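Local coordinates for protein cyclase (Uncultured organism, PDB 5IBZ) that belongs to the putative cyclase family, binds acetylphosphate in its crystals and may have arylformamidase activity, at residues R45-I57 with G311-K323. Numbering follows the deposited sequence.
Sequences RLIQTGKTFSLAI and GAVGSPLNPIAVK
The C-terminal carboxylate of Lys-323 is held by backbone N-H groups of residues 48-50. Gln-48 N donates to Lys-323 OXT at 3.1 Å. Thr-49 N donates to Lys-323 OXT at 2.9 Å, while Gly-50 N donates to Lys-323 O from above the carboxylate plane. Thr-49 adds a weak OG1 bond to OXT; with OG1 set between its own N and carbonyl carbon (chi1 66°), the same hydroxyl accepts from Lys-51 N in an ST turn. A salt bridge from Arg-297 to OXT probably offsets the negative charge.

Antiparallel pairing then runs from Thr-52/Val-322 to Ser-54/Ile-320; between them, Phe-53 N to Ala-321 O and Ala-321 N to Phe-53 O are both 2.9 Å. Ile-47 reaches across Val-322, its CG2 lying 3.7 Å from Val-322 CG1. Where the ladder ends, Ser-54 OG, swung anti to its N (chi1 165°), donates to Asn-318 OD1 at 2.7 Å, tilted 21° from the amide carbonyl plane. Asn-318 ND2 bonds Pro-306 O and Lys-152 O of the second subunit; an alanine here would probably leave Ser-54 OG without this acceptor and those carbonyls without their donor.

Asp-291 and Asp-295 of helix 286-295, which packs on Phe-53 and Leu-55, salt-bridge both Lys-51 and Lys-323, whose NZ atoms lie 4.6 Å apart. N-terminal strand 52-54, outermost in the mixed sheet within this chain, thus pairs with C-terminal strand 320-322, which borders 299-303.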
ATOM      1  N   ARG B  45     -30.609 -25.712   8.588  1.00  9.74           N
ATOM      2  CA  ARG B  45     -31.292 -26.957   8.234  0.55  9.69           C
ATOM      3  C   ARG B  45     -31.201 -27.236   6.727  1.00 10.93           C
ATOM      4  O   ARG B  45     -31.485 -28.351   6.265  1.00 13.02           O
ATOM      5  CB  ARG B  45     -32.761 -26.909   8.682  0.55 12.37           C
ATOM      6  CG  ARG B  45     -32.970 -26.760  10.193  0.55 10.12           C
ATOM      7  CD  ARG B  45     -32.478 -27.963  11.017  0.55 12.40           C
ATOM      8  NE  ARG B  45     -31.034 -28.034  11.217  0.55 11.75           N
ATOM      9  CZ  ARG B  45     -30.313 -27.255  12.018  0.55 18.69           C
ATOM     10  NH1 ARG B  45     -29.012 -27.459  12.098  0.55 11.48           N
ATOM     11  NH2 ARG B  45     -30.855 -26.251  12.703  0.55 18.06           N
ATOM     12  N   LEU B  46     -30.805 -26.227   5.957  1.00 11.28           N
ATOM     13  CA  LEU B  46     -30.603 -26.425   4.512  1.00 11.03           C
ATOM     14  C   LEU B  46     -29.263 -27.091   4.187  1.00 12.41           C
ATOM     15  O   LEU B  46     -29.010 -27.443   3.025  1.00 13.37           O
ATOM     16  CB  LEU B  46     -30.685 -25.094   3.762  1.00  9.10           C
ATOM     17  CG  LEU B  46     -32.000 -24.361   3.944  1.00 13.26           C
ATOM     18  CD1 LEU B  46     -31.952 -23.038   3.180  1.00 15.79           C
ATOM     19  CD2 LEU B  46     -33.173 -25.220   3.510  1.00 15.54           C
ATOM     20  N   ILE B  47     -28.416 -27.272   5.194  1.00 10.07           N
ATOM     21  CA  ILE B  47     -27.146 -27.965   4.998  1.00 10.58           C
ATOM     22  C   ILE B  47     -27.444 -29.470   5.109  1.00 11.65           C
ATOM     23  O   ILE B  47     -27.434 -30.069   6.196  1.00 12.11           O
ATOM     24  CB  ILE B  47     -26.065 -27.506   5.997  1.00  9.59           C
ATOM     25  CG1 ILE B  47     -25.821 -25.992   5.838  1.00 11.02           C
ATOM     26  CG2 ILE B  47     -24.762 -28.254   5.754  1.00 11.78           C
ATOM     27  CD1 ILE B  47     -24.856 -25.382   6.829  1.00 10.98           C
ATOM     28  N   GLN B  48     -27.718 -30.077   3.959  1.00 11.54           N
ATOM     29  CA  GLN B  48     -28.167 -31.455   3.864  0.62 11.72           C
ATOM     30  C   GLN B  48     -27.150 -32.361   3.160  1.00 12.49           C
ATOM     31  O   GLN B  48     -27.075 -33.565   3.421  1.00 13.78           O
ATOM     32  CB  GLN B  48     -29.513 -31.473   3.132  0.62 15.03           C
ATOM     33  CG  GLN B  48     -30.587 -30.695   3.901  0.62 16.98           C
ATOM     34  CD  GLN B  48     -31.809 -30.323   3.082  0.62 24.59           C
ATOM     35  OE1 GLN B  48     -31.956 -30.721   1.924  0.62 24.10           O
ATOM     36  NE2 GLN B  48     -32.704 -29.549   3.694  0.62 27.04           N
ATOM     37  N   THR B  49     -26.416 -31.774   2.217  1.00 12.74           N
ATOM     38  CA  THR B  49     -25.442 -32.518   1.427  1.00 10.85           C
ATOM     39  C   THR B  49     -23.993 -32.166   1.756  1.00 10.45           C
ATOM     40  O   THR B  49     -23.080 -32.949   1.479  1.00 12.45           O
ATOM     41  CB  THR B  49     -25.632 -32.294  -0.085  1.00 13.88           C
ATOM     42  OG1 THR B  49     -25.335 -30.926  -0.406  1.00 12.46           O
ATOM     43  CG2 THR B  49     -27.040 -32.635  -0.516  1.00 13.90           C
ATOM     44  N   GLY B  50     -23.780 -30.971   2.303  1.00  9.89           N
ATOM     45  CA  GLY B  50     -22.446 -30.473   2.596  1.00  9.90           C
ATOM     46  C   GLY B  50     -21.659 -29.970   1.401  1.00 10.19           C
ATOM     47  O   GLY B  50     -20.460 -29.728   1.519  1.00 10.87           O
ATOM     48  N   LYS B  51     -22.308 -29.849   0.242  1.00  9.42           N
ATOM     49  CA  LYS B  51     -21.703 -29.199  -0.917  1.00 10.34           C
ATOM     50  C   LYS B  51     -21.396 -27.758  -0.547  1.00  9.45           C
ATOM     51  O   LYS B  51     -22.175 -27.117   0.173  1.00 11.39           O
ATOM     52  CB  LYS B  51     -22.613 -29.248  -2.141  1.00 10.77           C
ATOM     53  CG  LYS B  51     -22.862 -30.650  -2.685  1.00 10.23           C
ATOM     54  CD  LYS B  51     -23.571 -30.644  -4.042  1.00 12.64           C
ATOM     55  CE  LYS B  51     -25.007 -30.178  -3.901  1.00 13.01           C
ATOM     56  NZ  LYS B  51     -25.738 -30.355  -5.189  1.00 13.63           N
ATOM     57  N   THR B  52     -20.239 -27.281  -1.001  1.00  9.37           N
ATOM     58  CA  THR B  52     -19.807 -25.905  -0.752  1.00  9.31           C
ATOM     59  C   THR B  52     -19.350 -25.241  -2.037  1.00  9.34           C
ATOM     60  O   THR B  52     -18.744 -25.885  -2.898  1.00 10.51           O
ATOM     61  CB  THR B  52     -18.655 -25.834   0.284  1.00 13.85           C
ATOM     62  OG1 THR B  52     -17.542 -26.645  -0.152  1.00 15.51           O
ATOM     63  CG2 THR B  52     -19.135 -26.278   1.667  1.00 15.96           C
ATOM     64  N   PHE B  53     -19.627 -23.943  -2.139  1.00  9.26           N
ATOM     65  CA  PHE B  53     -19.217 -23.128  -3.277  1.00  7.65           C
ATOM     66  C   PHE B  53     -18.706 -21.777  -2.806  1.00  7.45           C
ATOM     67  O   PHE B  53     -19.385 -21.082  -2.072  1.00 11.16           O
ATOM     68  CB  PHE B  53     -20.390 -22.920  -4.243  1.00  7.94           C
ATOM     69  CG  PHE B  53     -20.956 -24.202  -4.752  1.00  9.67           C
ATOM     70  CD1 PHE B  53     -20.425 -24.783  -5.866  1.00 12.86           C
ATOM     71  CD2 PHE B  53     -21.975 -24.845  -4.081  1.00 10.93           C
ATOM     72  CE1 PHE B  53     -20.921 -25.979  -6.339  1.00 16.39           C
ATOM     73  CE2 PHE B  53     -22.469 -26.053  -4.569  1.00 13.48           C
ATOM     74  CZ  PHE B  53     -21.932 -26.600  -5.676  1.00 13.27           C
ATOM     75  N   SER B  54     -17.489 -21.415  -3.205  1.00  8.29           N
ATOM     76  CA  SER B  54     -16.995 -20.060  -3.006  1.00  7.95           C
ATOM     77  C   SER B  54     -17.572 -19.142  -4.062  1.00  7.12           C
ATOM     78  O   SER B  54     -17.449 -19.436  -5.251  1.00  9.47           O
ATOM     79  CB  SER B  54     -15.483 -20.013  -3.084  1.00  8.60           C
ATOM     80  OG  SER B  54     -15.039 -18.683  -3.241  1.00  9.07           O
ATOM     81  N   LEU B  55     -18.147 -18.023  -3.633  1.00  7.49           N
ATOM     82  CA  LEU B  55     -18.747 -17.073  -4.556  1.00  7.58           C
ATOM     83  C   LEU B  55     -17.854 -15.851  -4.738  1.00  8.43           C
ATOM     84  O   LEU B  55     -18.333 -14.768  -5.070  1.00  8.39           O
ATOM     85  CB  LEU B  55     -20.146 -16.650  -4.061  1.00  7.60           C
ATOM     86  CG  LEU B  55     -21.030 -17.819  -3.601  1.00  8.63           C
ATOM     87  CD1 LEU B  55     -22.398 -17.283  -3.184  1.00  9.07           C
ATOM     88  CD2 LEU B  55     -21.208 -18.857  -4.686  1.00  7.67           C
ATOM     89  N   ALA B  56     -16.561 -16.032  -4.526  1.00  9.29           N
ATOM     90  CA  ALA B  56     -15.595 -14.956  -4.724  1.00  8.68           C
ATOM     91  C   ALA B  56     -14.836 -15.063  -6.038  1.00 10.15           C
ATOM     92  O   ALA B  56     -14.553 -16.160  -6.524  1.00  9.33           O
ATOM     93  CB  ALA B  56     -14.602 -14.933  -3.572  1.00  8.36           C
ATOM     94  N   ILE B  57     -14.471 -13.913  -6.574  1.00  7.21           N
ATOM     95  CA  ILE B  57     -13.429 -13.863  -7.605  1.00  7.45           C
ATOM     96  C   ILE B  57     -12.064 -13.857  -6.917  1.00  7.97           C
ATOM     97  O   ILE B  57     -11.941 -13.507  -5.738  1.00  8.82           O
ATOM     98  CB  ILE B  57     -13.557 -12.639  -8.528  1.00  7.78           C
ATOM     99  CG1 ILE B  57     -13.451 -11.312  -7.773  1.00  9.43           C
ATOM    100  CG2 ILE B  57     -14.846 -12.711  -9.307  1.00  9.80           C
ATOM    101  CD1 ILE B  57     -13.043 -10.143  -8.684  1.00  8.77           C
ATOM    102  N   GLY B 311     -14.732   1.241  11.272  1.00  8.97           N
ATOM    103  CA  GLY B 311     -14.737   2.492  10.531  1.00  8.98           C
ATOM    104  C   GLY B 311     -14.656   2.343   9.028  1.00  9.02           C
ATOM    105  O   GLY B 311     -14.606   3.345   8.318  1.00  9.67           O
ATOM    106  N   ALA B 312     -14.663   1.111   8.528  1.00  8.16           N
ATOM    107  CA  ALA B 312     -14.639   0.898   7.085  1.00  7.61           C
ATOM    108  C   ALA B 312     -16.043   0.966   6.497  1.00  7.42           C
ATOM    109  O   ALA B 312     -17.038   0.694   7.187  1.00  8.06           O
ATOM    110  CB  ALA B 312     -13.988  -0.444   6.746  1.00  8.37           C
ATOM    111  N   VAL B 313     -16.105   1.304   5.209  1.00  8.46           N
ATOM    112  CA  VAL B 313     -17.389   1.478   4.547  1.00  9.24           C
ATOM    113  C   VAL B 313     -17.728   0.296   3.623  1.00  9.75           C
ATOM    114  O   VAL B 313     -18.653   0.373   2.810  1.00  8.62           O
ATOM    115  CB  VAL B 313     -17.444   2.810   3.758  1.00  8.19           C
ATOM    116  CG1 VAL B 313     -17.197   3.967   4.687  1.00  9.15           C
ATOM    117  CG2 VAL B 313     -16.464   2.839   2.612  1.00 10.74           C
ATOM    118  N   GLY B 314     -17.030  -0.819   3.820  1.00  8.46           N
ATOM    119  CA  GLY B 314     -17.308  -2.064   3.121  1.00  7.46           C
ATOM    120  C   GLY B 314     -16.206  -3.049   3.441  1.00  9.32           C
ATOM    121  O   GLY B 314     -15.308  -2.756   4.222  1.00  9.64           O
ATOM    122  N   SER B 315     -16.245  -4.210   2.812  1.00  9.56           N
ATOM    123  CA  SER B 315     -15.260  -5.241   3.071  1.00  8.24           C
ATOM    124  C   SER B 315     -15.164  -6.221   1.927  1.00  6.46           C
ATOM    125  O   SER B 315     -16.185  -6.541   1.322  1.00  8.20           O
ATOM    126  CB  SER B 315     -15.643  -6.020   4.315  1.00 12.00           C
ATOM    127  OG  SER B 315     -14.715  -7.052   4.565  1.00  9.77           O
ATOM    128  N   PRO B 316     -13.957  -6.738   1.662  1.00  9.02           N
ATOM    129  CA  PRO B 316     -13.841  -7.951   0.857  1.00  6.48           C
ATOM    130  C   PRO B 316     -14.364  -9.131   1.634  1.00  7.37           C
ATOM    131  O   PRO B 316     -14.521  -9.085   2.859  1.00  9.24           O
ATOM    132  CB  PRO B 316     -12.332  -8.075   0.581  1.00 10.78           C
ATOM    133  CG  PRO B 316     -11.691  -7.293   1.604  1.00 16.74           C
ATOM    134  CD  PRO B 316     -12.639  -6.221   2.064  1.00 11.23           C
ATOM    135  N   LEU B 317     -14.686 -10.187   0.913  1.00 10.15           N
ATOM    136  CA  LEU B 317     -15.084 -11.414   1.580  1.00 11.33           C
ATOM    137  C   LEU B 317     -14.969 -12.589   0.639  1.00  8.93           C
ATOM    138  O   LEU B 317     -14.685 -12.438  -0.539  1.00  9.73           O
ATOM    139  CB  LEU B 317     -16.497 -11.303   2.115  1.00 12.99           C
ATOM    140  CG  LEU B 317     -17.582 -11.313   1.056  1.00  9.88           C
ATOM    141  CD1 LEU B 317     -18.869 -11.899   1.683  1.00 13.49           C
ATOM    142  CD2 LEU B 317     -17.860  -9.931   0.556  1.00 11.07           C
ATOM    143  N   ASN B 318     -15.165 -13.770   1.225  1.00  7.76           N
ATOM    144  CA  ASN B 318     -15.268 -15.004   0.472  1.00  7.61           C
ATOM    145  C   ASN B 318     -16.585 -15.656   0.870  1.00  7.96           C
ATOM    146  O   ASN B 318     -16.644 -16.450   1.804  1.00  8.91           O
ATOM    147  CB  ASN B 318     -14.088 -15.915   0.754  1.00  8.88           C
ATOM    148  CG  ASN B 318     -14.153 -17.181  -0.027  1.00  8.55           C
ATOM    149  OD1 ASN B 318     -14.976 -17.324  -0.918  1.00  9.36           O
ATOM    150  ND2 ASN B 318     -13.305 -18.126   0.315  1.00  9.80           N
ATOM    151  N   PRO B 319     -17.670 -15.281   0.192  1.00  7.25           N
ATOM    152  CA  PRO B 319     -18.958 -15.888   0.583  1.00  6.62           C
ATOM    153  C   PRO B 319     -18.998 -17.377   0.255  1.00  8.78           C
ATOM    154  O   PRO B 319     -18.640 -17.737  -0.880  1.00  9.41           O
ATOM    155  CB  PRO B 319     -19.985 -15.120  -0.267  1.00  7.41           C
ATOM    156  CG  PRO B 319     -19.199 -14.072  -1.026  1.00  9.09           C
ATOM    157  CD  PRO B 319     -17.779 -14.531  -1.057  1.00  7.58           C
ATOM    158  N   ILE B 320     -19.409 -18.224   1.205  1.00  6.97           N
ATOM    159  CA  ILE B 320     -19.552 -19.656   0.950  1.00  7.12           C
ATOM    160  C   ILE B 320     -21.025 -20.053   0.979  1.00  8.01           C
ATOM    161  O   ILE B 320     -21.699 -19.833   1.988  1.00  9.33           O
ATOM    162  CB  ILE B 320     -18.804 -20.505   1.986  1.00  9.23           C
ATOM    163  CG1 ILE B 320     -17.356 -20.041   2.170  1.00 10.23           C
ATOM    164  CG2 ILE B 320     -18.835 -21.983   1.566  1.00  9.29           C
ATOM    165  CD1 ILE B 320     -16.494 -20.099   0.906  1.00 10.70           C
ATOM    166  N   ALA B 321     -21.504 -20.599  -0.143  1.00  9.43           N
ATOM    167  CA  ALA B 321     -22.814 -21.230  -0.202  1.00  8.51           C
ATOM    168  C   ALA B 321     -22.672 -22.679   0.249  1.00  7.77           C
ATOM    169  O   ALA B 321     -21.803 -23.399  -0.263  1.00  9.43           O
ATOM    170  CB  ALA B 321     -23.385 -21.160  -1.613  1.00  9.54           C
ATOM    171  N   VAL B 322     -23.512 -23.087   1.202  1.00  7.85           N
ATOM    172  CA  VAL B 322     -23.480 -24.446   1.744  1.00 10.01           C
ATOM    173  C   VAL B 322     -24.836 -25.099   1.568  1.00 11.95           C
ATOM    174  O   VAL B 322     -25.858 -24.558   1.976  1.00  9.87           O
ATOM    175  CB  VAL B 322     -23.096 -24.464   3.242  1.00  9.73           C
ATOM    176  CG1 VAL B 322     -22.796 -25.881   3.704  1.00 12.26           C
ATOM    177  CG2 VAL B 322     -21.907 -23.564   3.500  1.00  9.49           C
ATOM    178  N   LYS B 323     -24.843 -26.260   0.925  1.00 11.05           N
ATOM    179  CA  LYS B 323     -26.081 -26.988   0.636  1.00 10.79           C
ATOM    180  C   LYS B 323     -26.115 -28.350   1.322  1.00 11.75           C
ATOM    181  O   LYS B 323     -25.235 -28.606   2.145  1.00 13.32           O
ATOM    182  CB  LYS B 323     -26.235 -27.120  -0.885  1.00 14.19           C
ATOM    183  CG  LYS B 323     -26.508 -25.757  -1.527  1.00 15.38           C
ATOM    184  CD  LYS B 323     -26.477 -25.805  -3.057  1.00 16.99           C
ATOM    185  CE  LYS B 323     -27.749 -26.429  -3.579  1.00 16.16           C
ATOM    186  NZ  LYS B 323     -27.839 -26.312  -5.068  1.00 12.61           N
ATOM    187  OXT LYS B 323     -27.013 -29.193   1.125  1.00 13.57           O
TER